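Local coordinates for alpha-L-arabinosidase (Xanthomonas axonopodis pv. citri, PDB 6D25), which probably hydrolyses terminal alpha-L-arabinofuranosyl substituents of arabinoxylans, including those on internal di-substituted xylose units, as a family GH51 arabinofuranosidase, at residues Gly98-Asp103 and Asn201-Gly207; Ser264-Ile270 and Val322-Trp328; Val83-Lys87 and Phe142-Leu146. All coordinates share one frame; numbering follows the deposited sequence.

Contact 1. Residues Gly98-Asp103 and Asn201-Gly207; sequences GGCFAD and NELWGCG
Asp103 holds Asn201, and a disulfide ties Cys100 to Cys206, where two loops of a (beta/alpha)8 barrel meet beyond the C-terminal ends of strands 93-96 and 196-199. The tight part is the buried one around the Asp103 carboxylate. Its OD1 accepts two bonds from a single residue: the backbone N of Asn201 comes in at 2.9 Å on the syn side, close to the carboxylate plane, whereas Asn201 ND2 reaches the same oxygen at 3.0 Å from above the carboxylate plane. The carboxylate and amide planes are turned 38° apart, yet OD1 lies almost in the amide plane. The ND2 bond restrains the amide's rotation, while the other holds the main chain of Asn201 against Asp103. Asp103 CG stands beside its own backbone N (chi1 -53°), which turns the carboxylate to Asn201, with Asp103 OD2 also 3.5 Å from Gly207 CA. Ala102 completes the packing, its CB 3.4 Å from Asn201 ND2, and both residues rest on Ala153 of strand 149-154.

The other side is partly exposed and its non-covalent packing sparser, the disulfide being its firm link. Here the two cysteines lie beside His124, and Glu202 OE1 comes no nearer to Cys100 SG than 3.8 Å. Glu202 opens a type I turn ending at Gly205. An Asn-Glu pair after the fourth barrel strand is where clan GH-A glycosidases carry the acid/base, so Glu202 probably has that role. The disulfide joins Cys100 SG to Cys206 SG at 2.1 Å, with a chi3 of -87°.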
loop_
_atom_site.group_PDB
_atom_site.type_symbol
_atom_site.label_atom_id
_atom_site.label_comp_id
_atom_site.label_asym_id
_atom_site.label_seq_id
_atom_site.Cartn_x
_atom_site.Cartn_y
_atom_site.Cartn_z
ATOM N N GLY A 98 11.090 15.254 9.630
ATOM C CA GLY A 98 11.432 15.541 8.257
ATOM C C GLY A 98 10.255 16.154 7.530
ATOM O O GLY A 98 9.275 16.467 8.184
ATOM N N GLY A 99 10.353 16.400 6.212
ATOM C CA GLY A 99 11.535 16.110 5.426
ATOM C C GLY A 99 11.552 14.694 4.896
ATOM O O GLY A 99 10.777 13.834 5.341
ATOM N N CYS A 100 12.480 14.447 3.962
ATOM C CA CYS A 100 12.729 13.118 3.395
ATOM C C CYS A 100 12.945 12.049 4.488
ATOM O O CYS A 100 12.520 10.903 4.350
ATOM C CB CYS A 100 13.901 13.186 2.437
ATOM S SG CYS A 100 13.528 14.201 0.960
ATOM N N PHE A 101 13.650 12.399 5.546
ATOM C CA PHE A 101 13.883 11.435 6.643
ATOM C C PHE A 101 12.566 10.868 7.192
ATOM O O PHE A 101 12.513 9.679 7.545
ATOM C CB PHE A 101 14.676 12.109 7.747
ATOM C CG PHE A 101 15.007 11.260 8.944
ATOM C CD1 PHE A 101 16.211 10.569 8.998
ATOM C CD2 PHE A 101 14.156 11.229 10.043
ATOM C CE1 PHE A 101 16.519 9.816 10.120
ATOM C CE2 PHE A 101 14.487 10.484 11.166
ATOM C CZ PHE A 101 15.665 9.764 11.183
ATOM N N ALA A 102 11.496 11.663 7.219
ATOM C CA ALA A 102 10.257 11.234 7.869
ATOM C C ALA A 102 9.575 10.103 7.098
ATOM O O ALA A 102 8.846 9.308 7.716
ATOM C CB ALA A 102 9.303 12.393 8.057
ATOM N N ASP A 103 9.791 10.060 5.775
ATOM C CA ASP A 103 9.144 9.062 4.933
ATOM C C ASP A 103 9.825 7.688 5.065
ATOM O O ASP A 103 9.337 6.707 4.481
ATOM C CB ASP A 103 9.119 9.564 3.479
ATOM C CG ASP A 103 8.503 10.981 3.295
ATOM O OD1 ASP A 103 7.361 11.191 3.879
ATOM O OD2 ASP A 103 9.194 11.891 2.567
ATOM N N ASN A 201 5.365 13.280 3.343
ATOM C CA ASN A 201 6.256 14.426 3.032
ATOM C C ASN A 201 6.823 14.226 1.605
ATOM O O ASN A 201 7.286 13.195 1.249
ATOM C CB ASN A 201 7.352 14.528 4.087
ATOM C CG ASN A 201 6.826 14.422 5.516
ATOM O OD1 ASN A 201 6.381 15.448 6.092
ATOM N ND2 ASN A 201 6.686 13.179 6.044
ATOM N N GLU A 202 6.689 15.176 0.729
ATOM C CA GLU A 202 7.356 15.106 -0.598
ATOM C C GLU A 202 7.002 13.760 -1.290
ATOM O O GLU A 202 7.869 13.047 -1.803
ATOM C CB GLU A 202 8.880 15.337 -0.470
ATOM C CG GLU A 202 9.318 16.756 -0.002
ATOM C CD GLU A 202 10.650 17.341 -0.550
ATOM O OE1 GLU A 202 11.429 16.578 -1.206
ATOM O OE2 GLU A 202 10.927 18.616 -0.351
ATOM N N LEU A 203 5.713 13.420 -1.375
ATOM C CA LEU A 203 5.312 12.110 -1.927
ATOM C C LEU A 203 5.604 12.043 -3.431
ATOM O O LEU A 203 5.703 10.944 -3.960
ATOM C CB LEU A 203 3.826 11.862 -1.632
ATOM C CG LEU A 203 3.467 11.669 -0.151
ATOM C CD1 LEU A 203 2.068 11.142 0.019
ATOM C CD2 LEU A 203 4.417 10.739 0.550
ATOM N N TRP A 204 5.728 13.186 -4.101
ATOM C CA TRP A 204 6.094 13.254 -5.526
ATOM C C TRP A 204 7.571 12.890 -5.715
ATOM O O TRP A 204 7.974 12.667 -6.841
ATOM C CB TRP A 204 5.797 14.624 -6.170
ATOM C CG TRP A 204 5.921 15.761 -5.219
ATOM C CD1 TRP A 204 4.906 16.373 -4.542
ATOM C CD2 TRP A 204 7.142 16.373 -4.763
ATOM N NE1 TRP A 204 5.420 17.293 -3.670
ATOM C CE2 TRP A 204 6.786 17.317 -3.792
ATOM C CE3 TRP A 204 8.491 16.234 -5.113
ATOM C CZ2 TRP A 204 7.734 18.108 -3.148
ATOM C CZ3 TRP A 204 9.436 16.980 -4.453
ATOM C CH2 TRP A 204 9.057 17.907 -3.488
ATOM N N GLY A 205 8.354 12.842 -4.648
ATOM C CA GLY A 205 9.813 12.633 -4.731
ATOM C C GLY A 205 10.277 11.574 -3.738
ATOM O O GLY A 205 9.917 10.408 -3.865
ATOM N N CYS A 206 11.007 12.001 -2.706
ATOM C CA CYS A 206 11.668 11.071 -1.770
ATOM C C CYS A 206 10.646 10.246 -0.960
ATOM O O CYS A 206 10.994 9.195 -0.433
ATOM C CB CYS A 206 12.686 11.810 -0.886
ATOM S SG CYS A 206 11.902 13.077 0.162
ATOM N N GLY A 207 9.383 10.667 -0.888
ATOM C CA GLY A 207 8.348 9.911 -0.185
ATOM C C GLY A 207 7.699 8.810 -0.991
ATOM O O GLY A 207 6.773 8.146 -0.446
#

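Contact 2. Residues Ser264-Ile270 and Val322-Trp328; sequences SMHYYTI and VDEWGTW. With GOL (glycerol), chain G.
Neighbouring parallel strands 262-269 and 319-325 of the (beta/alpha)8 barrel meet here, with His266, Tyr268 and Glu324 turned to the same face of the sheet, the side of the probable active site. Their backbones pair most firmly toward the C-terminal end, where Thr269 N donates to Gly326 O at 2.8 Å and Trp328 N to Thr269 O. Further back, Tyr267 N meets Glu324 O, while the bond from Asp323 N to Met265 O is weak. A water joins Tyr267 O, Gly326 N and Thr269 OG1, whose hydroxyl is also hydrogen-bonded to Thr295.

Glu324 carries the side-chain contact. Extended beyond CG, it lays its chain over one face of the His266 imidazole, CG 3.7 Å from the ring centroid, with the carboxylate stacked at 15° to the ring. At the ring edge, Asp323 OD1 takes a weak, bent bond from His266 NE2 at 2.8 Å. Tyr268 OH donates to Glu324 OE1, 2.7 Å away, meeting it from above the carboxylate plane; a glycerol O2 donates to the same oxygen at 2.9 Å, and glycerol O3 donates to Tyr268 OH. Arg95 forms a salt bridge with Glu324 OE2, so both carboxylate oxygens are held and the group's rotation is restrained. The edge of Trp328 points at the Tyr268 face in a T-shaped pair, planes at 72°. The glycerol probably marks a sugar-binding pocket. A glutamate at the end of the seventh strand, bonded by tyrosine and arginine and stacked on histidine, is consistent with the nucleophile site of clan GH-A retaining glycosidases.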
loop_
_atom_site.group_PDB
_atom_site.type_symbol
_atom_site.label_atom_id
_atom_site.label_comp_id
_atom_site.label_asym_id
_atom_site.label_seq_id
_atom_site.Cartn_x
_atom_site.Cartn_y
_atom_site.Cartn_z
ATOM N N SER A 264 0.257 21.122 2.239
ATOM C CA SER A 264 1.612 21.665 2.257
ATOM C C SER A 264 2.053 22.068 0.844
ATOM O O SER A 264 1.658 21.473 -0.112
ATOM C CB SER A 264 2.578 20.728 2.897
ATOM O OG SER A 264 2.732 19.587 2.100
ATOM N N MET A 265 2.820 23.119 0.739
ATOM C CA MET A 265 3.521 23.465 -0.478
ATOM C C MET A 265 4.986 23.747 -0.124
ATOM O O MET A 265 5.276 24.119 0.988
ATOM C CB MET A 265 2.899 24.673 -1.173
ATOM C CG MET A 265 2.974 25.965 -0.440
ATOM S SD MET A 265 2.588 27.396 -1.584
ATOM C CE MET A 265 4.168 27.596 -2.403
ATOM N N HIS A 266 5.866 23.527 -1.078
ATOM C CA HIS A 266 7.313 23.641 -0.885
ATOM C C HIS A 266 7.865 24.519 -2.008
ATOM O O HIS A 266 7.540 24.257 -3.174
ATOM C CB HIS A 266 8.014 22.277 -0.950
ATOM C CG HIS A 266 7.605 21.346 0.136
ATOM N ND1 HIS A 266 7.952 20.031 0.163
ATOM C CD2 HIS A 266 6.963 21.554 1.298
ATOM C CE1 HIS A 266 7.512 19.464 1.257
ATOM N NE2 HIS A 266 6.895 20.367 1.968
ATOM N N TYR A 267 8.693 25.526 -1.643
ATOM C CA TYR A 267 9.423 26.287 -2.650
ATOM C C TYR A 267 10.729 26.815 -2.060
ATOM O O TYR A 267 10.713 27.663 -1.162
ATOM C CB TYR A 267 8.611 27.478 -3.164
ATOM C CG TYR A 267 9.371 28.328 -4.159
ATOM C CD1 TYR A 267 9.758 27.802 -5.382
ATOM C CD2 TYR A 267 9.753 29.629 -3.860
ATOM C CE1 TYR A 267 10.508 28.527 -6.287
ATOM C CE2 TYR A 267 10.507 30.368 -4.755
ATOM C CZ TYR A 267 10.884 29.829 -5.975
ATOM O OH TYR A 267 11.652 30.572 -6.849
ATOM N N TYR A 268 11.840 26.330 -2.595
ATOM C CA TYR A 268 13.169 26.787 -2.244
ATOM C C TYR A 268 13.631 27.859 -3.218
ATOM O O TYR A 268 13.346 27.827 -4.420
ATOM C CB TYR A 268 14.173 25.637 -2.283
ATOM C CG TYR A 268 14.006 24.661 -1.158
ATOM C CD1 TYR A 268 14.509 24.942 0.098
ATOM C CD2 TYR A 268 13.302 23.483 -1.327
ATOM C CE1 TYR A 268 14.339 24.059 1.153
ATOM C CE2 TYR A 268 13.105 22.609 -0.264
ATOM C CZ TYR A 268 13.638 22.885 0.979
ATOM O OH TYR A 268 13.450 22.024 2.041
ATOM N N THR A 269 14.407 28.782 -2.652
ATOM C CA THR A 269 15.043 29.821 -3.408
ATOM C C THR A 269 16.446 29.324 -3.783
ATOM O O THR A 269 17.323 29.223 -2.905
ATOM C CB THR A 269 15.071 31.118 -2.587
ATOM O OG1 THR A 269 13.724 31.531 -2.307
ATOM C CG2 THR A 269 15.816 32.231 -3.278
ATOM N N ILE A 270 16.638 28.994 -5.060
ATOM C CA ILE A 270 17.863 28.327 -5.464
ATOM C C ILE A 270 18.480 29.131 -6.610
ATOM O O ILE A 270 18.221 28.853 -7.785
ATOM C CB ILE A 270 17.615 26.856 -5.870
ATOM C CG1 ILE A 270 16.774 26.115 -4.838
ATOM C CG2 ILE A 270 18.931 26.155 -6.154
ATOM C CD1 ILE A 270 16.578 24.638 -5.142
ATOM N N VAL A 322 3.088 26.473 4.037
ATOM C CA VAL A 322 4.305 26.528 3.258
ATOM C C VAL A 322 5.373 25.844 4.095
ATOM O O VAL A 322 6.143 26.541 4.764
ATOM C CB VAL A 322 4.702 27.968 2.906
ATOM C CG1 VAL A 322 5.962 28.028 2.019
ATOM C CG2 VAL A 322 3.560 28.676 2.208
ATOM N N ASP A 323 5.444 24.514 4.091
ATOM C CA ASP A 323 6.239 23.971 5.221
ATOM C C ASP A 323 7.671 23.639 4.794
ATOM O O ASP A 323 8.401 23.093 5.610
ATOM C CB ASP A 323 5.512 22.871 5.979
ATOM C CG ASP A 323 5.191 21.716 5.083
ATOM O OD1 ASP A 323 5.552 21.843 3.902
ATOM O OD2 ASP A 323 4.619 20.728 5.588
ATOM N N GLU A 324 8.082 24.066 3.596
ATOM C CA GLU A 324 9.528 24.233 3.305
ATOM C C GLU A 324 9.694 25.461 2.419
ATOM O O GLU A 324 9.095 25.524 1.357
ATOM C CB GLU A 324 10.157 23.004 2.619
ATOM C CG GLU A 324 9.964 21.726 3.405
ATOM C CD GLU A 324 10.475 20.448 2.755
ATOM O OE1 GLU A 324 11.209 20.578 1.760
ATOM O OE2 GLU A 324 10.101 19.345 3.249
ATOM N N TRP A 325 10.502 26.407 2.881
ATOM C CA TRP A 325 10.950 27.536 2.097
ATOM C C TRP A 325 12.332 27.974 2.599
ATOM O O TRP A 325 12.753 27.542 3.667
ATOM C CB TRP A 325 9.936 28.684 2.152
ATOM C CG TRP A 325 9.795 29.318 3.501
ATOM C CD1 TRP A 325 9.012 28.874 4.527
ATOM C CD2 TRP A 325 10.433 30.518 3.978
ATOM N NE1 TRP A 325 9.149 29.681 5.624
ATOM C CE2 TRP A 325 9.984 30.719 5.308
ATOM C CE3 TRP A 325 11.345 31.427 3.436
ATOM C CZ2 TRP A 325 10.424 31.794 6.087
ATOM C CZ3 TRP A 325 11.746 32.503 4.194
ATOM C CH2 TRP A 325 11.300 32.687 5.504
ATOM N N GLY A 326 12.968 28.826 1.830
ATOM C CA GLY A 326 14.295 29.357 2.143
ATOM C C GLY A 326 15.315 29.082 1.065
ATOM O O GLY A 326 15.012 28.500 0.039
ATOM N N THR A 327 16.542 29.544 1.306
ATOM C CA THR A 327 17.596 29.456 0.334
ATOM C C THR A 327 18.284 28.094 0.405
ATOM O O THR A 327 18.442 27.513 1.450
ATOM C CB THR A 327 18.615 30.585 0.526
ATOM O OG1 THR A 327 19.103 30.583 1.875
ATOM C CG2 THR A 327 18.005 31.922 0.203
ATOM N N TRP A 328 18.746 27.656 -0.758
ATOM C CA TRP A 328 19.561 26.452 -0.885
ATOM C C TRP A 328 20.758 26.773 -1.784
ATOM O O TRP A 328 20.582 27.049 -2.965
ATOM C CB TRP A 328 18.713 25.305 -1.443
ATOM C CG TRP A 328 19.284 23.933 -1.248
ATOM C CD1 TRP A 328 20.601 23.565 -1.215
ATOM C CD2 TRP A 328 18.525 22.717 -1.115
ATOM N NE1 TRP A 328 20.713 22.217 -1.040
ATOM C CE2 TRP A 328 19.456 21.659 -0.983
ATOM C CE3 TRP A 328 17.165 22.421 -1.100
ATOM C CZ2 TRP A 328 19.065 20.330 -0.843
ATOM C CZ3 TRP A 328 16.771 21.107 -0.924
ATOM C CH2 TRP A 328 17.715 20.079 -0.793
HETATM C C1 GOL G . 13.568 17.766 2.863
HETATM O O1 GOL G . 14.211 16.610 3.442
HETATM C C2 GOL G . 14.555 18.559 1.957
HETATM O O2 GOL G . 13.763 19.416 1.112
HETATM C C3 GOL G . 15.544 19.378 2.791
HETATM O O3 GOL G . 14.943 20.422 3.624
HETATM O O HOH W 1 11.912 30.054 -0.794
#

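Contact 3. Residues Val83-Lys87 and Phe142-Leu146; sequences VAALK and FTELL
This is apolar helix-to-helix packing on the outside of the (beta/alpha)8 barrel, where Val83, Leu86 and Lys87 of helix 80-88 meet Phe142, Leu145 and Leu146 of helix 136-146. The axes of the two short segments pass 10.5 Å apart, with a crossing angle of -59°. Leu146 touches Val83, Leu86 and Lys87. With CG anti to the carbonyl carbon (chi1 -67°), it spreads its two methyls over the opposing helix: CD1 meets Leu86 CD1 at 4.1 Å, while CD2 lies 3.8 Å from Val83 O and also packs on Lys87 CG. The Phe142 ring presents its edge to the other helix, CE1 approaching Val83 CG2 at 4.0 Å and CZ approaching Leu86 CD1. One face of this ring is covered by Leu146 CG of its own helix, offset toward the rim. Val83 CG1 lies 4.1 Å from Leu146 CD2. Its other methyl, Val83 CG2, also lies 4.0 Å from Leu145 CD2, the two side chains crossing at about a right angle.

At the exposed margin the Lys87 chain, bent at chi3 (77°), runs past Leu145 O with its CD at 4.0 Å. Inward, Phe142 and Leu146 rest on Ile94 of barrel strand 93-96. Outside the barrel sheet, Leu86 leans on Ile382 of strand 382-385, and Tyr78 of strand 78-79 packs on Val83, Phe142 and Leu145.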
loop_
_atom_site.group_PDB
_atom_site.type_symbol
_atom_site.label_atom_id
_atom_site.label_comp_id
_atom_site.label_asym_id
_atom_site.label_seq_id
_atom_site.Cartn_x
_atom_site.Cartn_y
_atom_site.Cartn_z
ATOM N N VAL A 83 18.452 26.549 23.297
ATOM C CA VAL A 83 17.169 26.664 23.960
ATOM C C VAL A 83 16.851 28.145 24.218
ATOM O O VAL A 83 15.745 28.610 23.899
ATOM C CB VAL A 83 17.115 25.834 25.265
ATOM C CG1 VAL A 83 15.905 26.178 26.115
ATOM C CG2 VAL A 83 17.138 24.354 24.946
ATOM N N ALA A 84 17.812 28.880 24.789
ATOM C CA ALA A 84 17.560 30.259 25.143
ATOM C C ALA A 84 17.292 31.091 23.874
ATOM O O ALA A 84 16.384 31.957 23.830
ATOM C CB ALA A 84 18.712 30.779 25.951
ATOM N N ALA A 85 18.074 30.847 22.834
ATOM C CA ALA A 85 17.943 31.630 21.610
ATOM C C ALA A 85 16.582 31.382 20.933
ATOM O O ALA A 85 15.947 32.302 20.417
ATOM C CB ALA A 85 19.094 31.323 20.700
ATOM N N LEU A 86 16.120 30.144 20.926
ATOM C CA LEU A 86 14.853 29.845 20.279
ATOM C C LEU A 86 13.686 30.370 21.127
ATOM O O LEU A 86 12.691 30.878 20.581
ATOM C CB LEU A 86 14.730 28.336 20.045
ATOM C CG LEU A 86 15.744 27.768 19.041
ATOM C CD1 LEU A 86 15.635 26.264 19.001
ATOM C CD2 LEU A 86 15.522 28.359 17.643
ATOM N N LYS A 87 13.796 30.276 22.449
ATOM C CA LYS A 87 12.756 30.875 23.304
ATOM C C LYS A 87 12.651 32.383 23.030
ATOM O O LYS A 87 11.544 32.920 23.042
ATOM C CB LYS A 87 13.050 30.630 24.786
ATOM C CG LYS A 87 12.762 29.205 25.211
ATOM C CD LYS A 87 13.044 28.942 26.668
ATOM C CE LYS A 87 11.936 29.502 27.535
ATOM N NZ LYS A 87 12.132 29.069 28.927
ATOM N N PHE A 142 11.316 18.502 24.366
ATOM C CA PHE A 142 11.981 19.738 23.869
ATOM C C PHE A 142 10.921 20.786 23.494
ATOM O O PHE A 142 11.086 21.973 23.870
ATOM C CB PHE A 142 12.871 19.415 22.669
ATOM C CG PHE A 142 13.591 20.582 22.044
ATOM C CD1 PHE A 142 14.629 21.189 22.716
ATOM C CD2 PHE A 142 13.257 21.035 20.777
ATOM C CE1 PHE A 142 15.344 22.221 22.135
ATOM C CE2 PHE A 142 14.003 22.055 20.180
ATOM C CZ PHE A 142 15.014 22.661 20.873
ATOM N N THR A 143 9.853 20.377 22.816
ATOM C CA THR A 143 8.799 21.347 22.481
ATOM C C THR A 143 8.214 21.950 23.760
ATOM O O THR A 143 7.974 23.167 23.792
ATOM C CB THR A 143 7.689 20.786 21.577
ATOM O OG1 THR A 143 6.942 19.772 22.262
ATOM C CG2 THR A 143 8.259 20.256 20.270
ATOM N N GLU A 144 8.022 21.147 24.810
ATOM C CA GLU A 144 7.469 21.682 26.051
ATOM C C GLU A 144 8.467 22.632 26.716
ATOM O O GLU A 144 8.045 23.652 27.245
ATOM C CB GLU A 144 7.036 20.574 27.008
ATOM C CG GLU A 144 5.792 19.873 26.506
ATOM C CD GLU A 144 4.999 19.098 27.518
ATOM O OE1 GLU A 144 5.522 18.903 28.674
ATOM O OE2 GLU A 144 3.887 18.642 27.156
ATOM N N LEU A 145 9.767 22.317 26.661
ATOM C CA LEU A 145 10.764 23.195 27.255
ATOM C C LEU A 145 10.740 24.562 26.557
ATOM O O LEU A 145 10.920 25.569 27.199
ATOM C CB LEU A 145 12.150 22.546 27.136
ATOM C CG LEU A 145 13.306 23.281 27.829
ATOM C CD1 LEU A 145 13.113 23.359 29.338
ATOM C CD2 LEU A 145 14.622 22.586 27.551
ATOM N N LEU A 146 10.554 24.586 25.231
ATOM C CA LEU A 146 10.496 25.843 24.485
ATOM C C LEU A 146 9.142 26.530 24.641
ATOM O O LEU A 146 9.045 27.676 24.245
ATOM C CB LEU A 146 10.700 25.617 22.987
ATOM C CG LEU A 146 12.092 25.140 22.533
ATOM C CD1 LEU A 146 12.203 25.146 21.024
ATOM C CD2 LEU A 146 13.213 25.932 23.099
HETATM O O HOH W 2 12.064 26.678 29.252
#

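Overall arrangement
Contacts 1 and 2 are buried and probably belong to one site, at the C-terminal ends of the barrel strands; they touch through Glu202, whose OE2 lies 2.9 Å from Glu324 OE1, and through Trp204, which packs on His266. Contact 3, its centre about 26 and 24 Å from those of the other two, is partly buried on the barrel's outer layer. Strand 93-96 relates contacts 1 and 3: the 98-103 loop continues from its end, while helices 80-88 and 136-146 flank it in sequence. Its Arg95 reaches Glu324 of contact 2. The chemistry follows the place: a covalent bridge and shared carboxylate bonds in contact 1, backbone pairing and polar gripping in contact 2, and methyl and ring-edge packing in contact 3.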